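Putative aldehyde dehydrogenase (Burkholderia cenocepacia, PDB 4YWE) probably oxidises aldehydes to carboxylic acids with NAD or NADP as acceptor, as a member of the aldehyde dehydrogenase family. Local coordinates at residues Leu81-Thr86 against Leu114-Glu119. Residues are numbered along the deposited sequence; the frame is centred on the assembly and turned at random.
Sequences LSARVT and LARYFE
Ser-82 and Ala-115 mark the point where two neighbouring helices of the aldehyde dehydrogenase fold, 71-87 and 104-124, run antiparallel and close together: the segment axes come within 8.1 Å at 167°. Ser-82 CA and Ala-115 CA are 4.6 Å apart. Such a close approach suits the small side chains at the crossing. Ser-82 carries its OG anti to the backbone N (chi1 177°), which swings the hydroxyl across to the partner helix, where OG donates to Ala-115 O at 2.8 Å. That carbonyl already takes the helical N-H of Glu-119, and the two donors reach it from opposite faces of its plane, so one oxygen of a buried residue serves both its own helix and the neighbour. The methyl of Ala-115 sits beside Thr-86, its CB 3.3 Å from Thr-86 OG1.

On the side of the interface facing helices 160-174 and 188-200 the contact is apolar. Leu-81 lays its CD2 methyl over the centre of the Phe-118 ring, 3.6 Å from the centroid and 14° off the normal, a CH-pi contact. Val-85 comes to the same ring at its edge with CG2, while its other branch, CG1, lies 3.8 Å from Leu-114 CD2 and as close to Ala-115 CB. Beyond them helices 188-200 and 160-174 cover this side, with Leu-196 against Leu-81 and Phe-164 against Phe-118. Toward the second subunit, Arg-116 NH1 forms a salt bridge with Glu-119 OE1, and both residues also form salt bridges to that subunit, with its Asp-126 and Arg-76 respectively.

Taken together, this is antiparallel helix packing with an interhelical serine-to-carbonyl hydrogen bond, pairing two helices that lie against helices 160-174 and 188-200 of the Rossmann-type domain of an aldehyde dehydrogenase.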
ATOM      1  N   LEU A  81      14.455  -8.890 -22.448  1.00 16.24           N
ATOM      2  CA  LEU A  81      15.157  -7.702 -22.915  1.00 16.17           C
ATOM      3  C   LEU A  81      16.300  -7.355 -21.972  1.00 22.03           C
ATOM      4  O   LEU A  81      17.384  -6.968 -22.412  1.00 24.88           O
ATOM      5  CB  LEU A  81      14.191  -6.522 -23.042  1.00 15.61           C
ATOM      6  CG  LEU A  81      14.797  -5.164 -23.403  1.00 16.13           C
ATOM      7  CD1 LEU A  81      15.623  -5.263 -24.677  1.00 16.18           C
ATOM      8  CD2 LEU A  81      13.704  -4.117 -23.549  1.00 17.17           C
ATOM      9  N   SER A  82      16.049  -7.502 -20.675  1.00 19.39           N
ATOM     10  CA  SER A  82      17.065  -7.265 -19.656  1.00 15.60           C
ATOM     11  C   SER A  82      18.292  -8.145 -19.885  1.00 18.37           C
ATOM     12  O   SER A  82      19.427  -7.681 -19.778  1.00 17.34           O
ATOM     13  CB  SER A  82      16.491  -7.519 -18.262  1.00 16.69           C
ATOM     14  OG  SER A  82      17.482  -7.361 -17.263  1.00 16.76           O
ATOM     15  N   ALA A  83      18.053  -9.413 -20.205  1.00 18.90           N
ATOM     16  CA  ALA A  83      19.137 -10.359 -20.448  1.00 20.73           C
ATOM     17  C   ALA A  83      19.877 -10.030 -21.742  1.00 19.23           C
ATOM     18  O   ALA A  83      21.097 -10.163 -21.815  1.00 25.32           O
ATOM     19  CB  ALA A  83      18.601 -11.783 -20.488  1.00 17.96           C
ATOM     20  N   ARG A  84      19.134  -9.604 -22.759  1.00 18.50           N
ATOM     21  CA  ARG A  84      19.729  -9.231 -24.039  1.00 19.26           C
ATOM     22  C   ARG A  84      20.662  -8.037 -23.870  1.00 18.33           C
ATOM     23  O   ARG A  84      21.759  -8.013 -24.428  1.00 20.89           O
ATOM     24  CB  ARG A  84      18.644  -8.908 -25.071  1.00 19.77           C
ATOM     25  CG  ARG A  84      17.811 -10.103 -25.509  1.00 25.57           C
ATOM     26  CD  ARG A  84      18.650 -11.142 -26.242  1.00 31.74           C
ATOM     27  NE  ARG A  84      19.243 -10.617 -27.468  1.00 35.34           N
ATOM     28  CZ  ARG A  84      20.551 -10.543 -27.695  1.00 37.36           C
ATOM     29  NH1 ARG A  84      21.411 -10.967 -26.778  1.00 34.68           N
ATOM     30  NH2 ARG A  84      21.000 -10.050 -28.842  1.00 39.11           N
ATOM     31  N   VAL A  85      20.217  -7.050 -23.095  1.00 18.64           N
ATOM     32  CA  VAL A  85      21.017  -5.861 -22.820  1.00 19.35           C
ATOM     33  C   VAL A  85      22.288  -6.238 -22.065  1.00 22.57           C
ATOM     34  O   VAL A  85      23.377  -5.763 -22.392  1.00 25.46           O
ATOM     35  CB  VAL A  85      20.205  -4.810 -22.036  1.00 18.39           C
ATOM     36  CG1 VAL A  85      21.101  -3.667 -21.584  1.00 16.41           C
ATOM     37  CG2 VAL A  85      19.056  -4.285 -22.884  1.00 16.28           C
ATOM     38  N   THR A  86      22.139  -7.093 -21.056  1.00 24.14           N
ATOM     39  CA  THR A  86      23.271  -7.558 -20.259  1.00 26.95           C
ATOM     40  C   THR A  86      24.315  -8.240 -21.140  1.00 27.77           C
ATOM     41  O   THR A  86      25.515  -8.027 -20.976  1.00 31.04           O
ATOM     42  CB  THR A  86      22.820  -8.532 -19.153  1.00 27.18           C
ATOM     43  OG1 THR A  86      22.022  -7.830 -18.193  1.00 26.78           O
ATOM     44  CG2 THR A  86      24.023  -9.142 -18.445  1.00 24.25           C
ATOM     45  N   LEU A 114      20.836   0.169 -17.535  1.00 19.12           N
ATOM     46  CA  LEU A 114      19.759  -0.063 -18.492  1.00 18.00           C
ATOM     47  C   LEU A 114      19.159  -1.453 -18.310  1.00 21.48           C
ATOM     48  O   LEU A 114      17.939  -1.621 -18.329  1.00 14.02           O
ATOM     49  CB  LEU A 114      20.271   0.104 -19.924  1.00 17.03           C
ATOM     50  CG  LEU A 114      19.279  -0.237 -21.037  1.00 17.36           C
ATOM     51  CD1 LEU A 114      18.052   0.649 -20.944  1.00 17.73           C
ATOM     52  CD2 LEU A 114      19.935  -0.103 -22.399  1.00 18.81           C
ATOM     53  N   ALA A 115      20.026  -2.443 -18.132  1.00 14.85           N
ATOM     54  CA  ALA A 115      19.587  -3.814 -17.912  1.00 15.00           C
ATOM     55  C   ALA A 115      18.885  -3.951 -16.564  1.00 17.84           C
ATOM     56  O   ALA A 115      17.958  -4.747 -16.413  1.00 17.05           O
ATOM     57  CB  ALA A 115      20.769  -4.768 -17.994  1.00 15.69           C
ATOM     58  N   ARG A 116      19.330  -3.168 -15.587  1.00 14.33           N
ATOM     59  CA  ARG A 116      18.759  -3.215 -14.248  1.00 16.75           C
ATOM     60  C   ARG A 116      17.354  -2.616 -14.245  1.00 15.96           C
ATOM     61  O   ARG A 116      16.460  -3.119 -13.564  1.00 13.18           O
ATOM     62  CB  ARG A 116      19.665  -2.484 -13.250  1.00 14.01           C
ATOM     63  CG  ARG A 116      19.116  -2.409 -11.831  1.00 19.11           C
ATOM     64  CD  ARG A 116      18.696  -3.779 -11.305  1.00 19.45           C
ATOM     65  NE  ARG A 116      18.087  -3.684  -9.980  1.00 21.68           N
ATOM     66  CZ  ARG A 116      17.253  -4.585  -9.470  1.00 20.42           C
ATOM     67  NH1 ARG A 116      16.913  -5.655 -10.176  1.00 16.26           N
ATOM     68  NH2 ARG A 116      16.751  -4.411  -8.256  1.00 13.51           N
ATOM     69  N   TYR A 117      17.165  -1.547 -15.013  1.00 18.17           N
ATOM     70  CA  TYR A 117      15.843  -0.945 -15.167  1.00 14.01           C
ATOM     71  C   TYR A 117      14.833  -1.959 -15.694  1.00 16.94           C
ATOM     72  O   TYR A 117      13.740  -2.109 -15.142  1.00 12.45           O
ATOM     73  CB  TYR A 117      15.899   0.262 -16.105  1.00 16.52           C
ATOM     74  CG  TYR A 117      16.302   1.550 -15.428  1.00 18.62           C
ATOM     75  CD1 TYR A 117      15.564   2.058 -14.368  1.00 20.32           C
ATOM     76  CD2 TYR A 117      17.408   2.269 -15.861  1.00 19.29           C
ATOM     77  CE1 TYR A 117      15.925   3.237 -13.746  1.00 20.30           C
ATOM     78  CE2 TYR A 117      17.775   3.453 -15.248  1.00 21.27           C
ATOM     79  CZ  TYR A 117      17.030   3.931 -14.193  1.00 22.26           C
ATOM     80  OH  TYR A 117      17.391   5.106 -13.578  1.00 26.59           O
ATOM     81  N   PHE A 118      15.207  -2.657 -16.762  1.00 13.19           N
ATOM     82  CA  PHE A 118      14.322  -3.631 -17.386  1.00 18.09           C
ATOM     83  C   PHE A 118      14.088  -4.830 -16.471  1.00 13.40           C
ATOM     84  O   PHE A 118      12.983  -5.364 -16.416  1.00 17.53           O
ATOM     85  CB  PHE A 118      14.894  -4.084 -18.732  1.00 18.80           C
ATOM     86  CG  PHE A 118      14.843  -3.023 -19.796  1.00 18.83           C
ATOM     87  CD1 PHE A 118      13.780  -2.138 -19.857  1.00 18.87           C
ATOM     88  CD2 PHE A 118      15.861  -2.905 -20.726  1.00 20.80           C
ATOM     89  CE1 PHE A 118      13.729  -1.158 -20.831  1.00 19.29           C
ATOM     90  CE2 PHE A 118      15.815  -1.926 -21.704  1.00 20.35           C
ATOM     91  CZ  PHE A 118      14.748  -1.051 -21.755  1.00 19.79           C
ATOM     92  N   GLU A 119      15.125  -5.238 -15.748  1.00 19.54           N
ATOM     93  CA  GLU A 119      15.012  -6.342 -14.799  1.00 17.84           C
ATOM     94  C   GLU A 119      14.051  -6.002 -13.662  1.00 15.64           C
ATOM     95  O   GLU A 119      13.195  -6.810 -13.293  1.00 15.21           O
ATOM     96  CB  GLU A 119      16.383  -6.700 -14.223  1.00 14.22           C
ATOM     97  CG  GLU A 119      16.351  -7.834 -13.213  1.00 21.42           C
ATOM     98  CD  GLU A 119      17.692  -8.056 -12.540  1.00 22.08           C
ATOM     99  OE1 GLU A 119      18.328  -7.061 -12.133  1.00 20.50           O
ATOM    100  OE2 GLU A 119      18.109  -9.226 -12.420  1.00 21.92           O
TER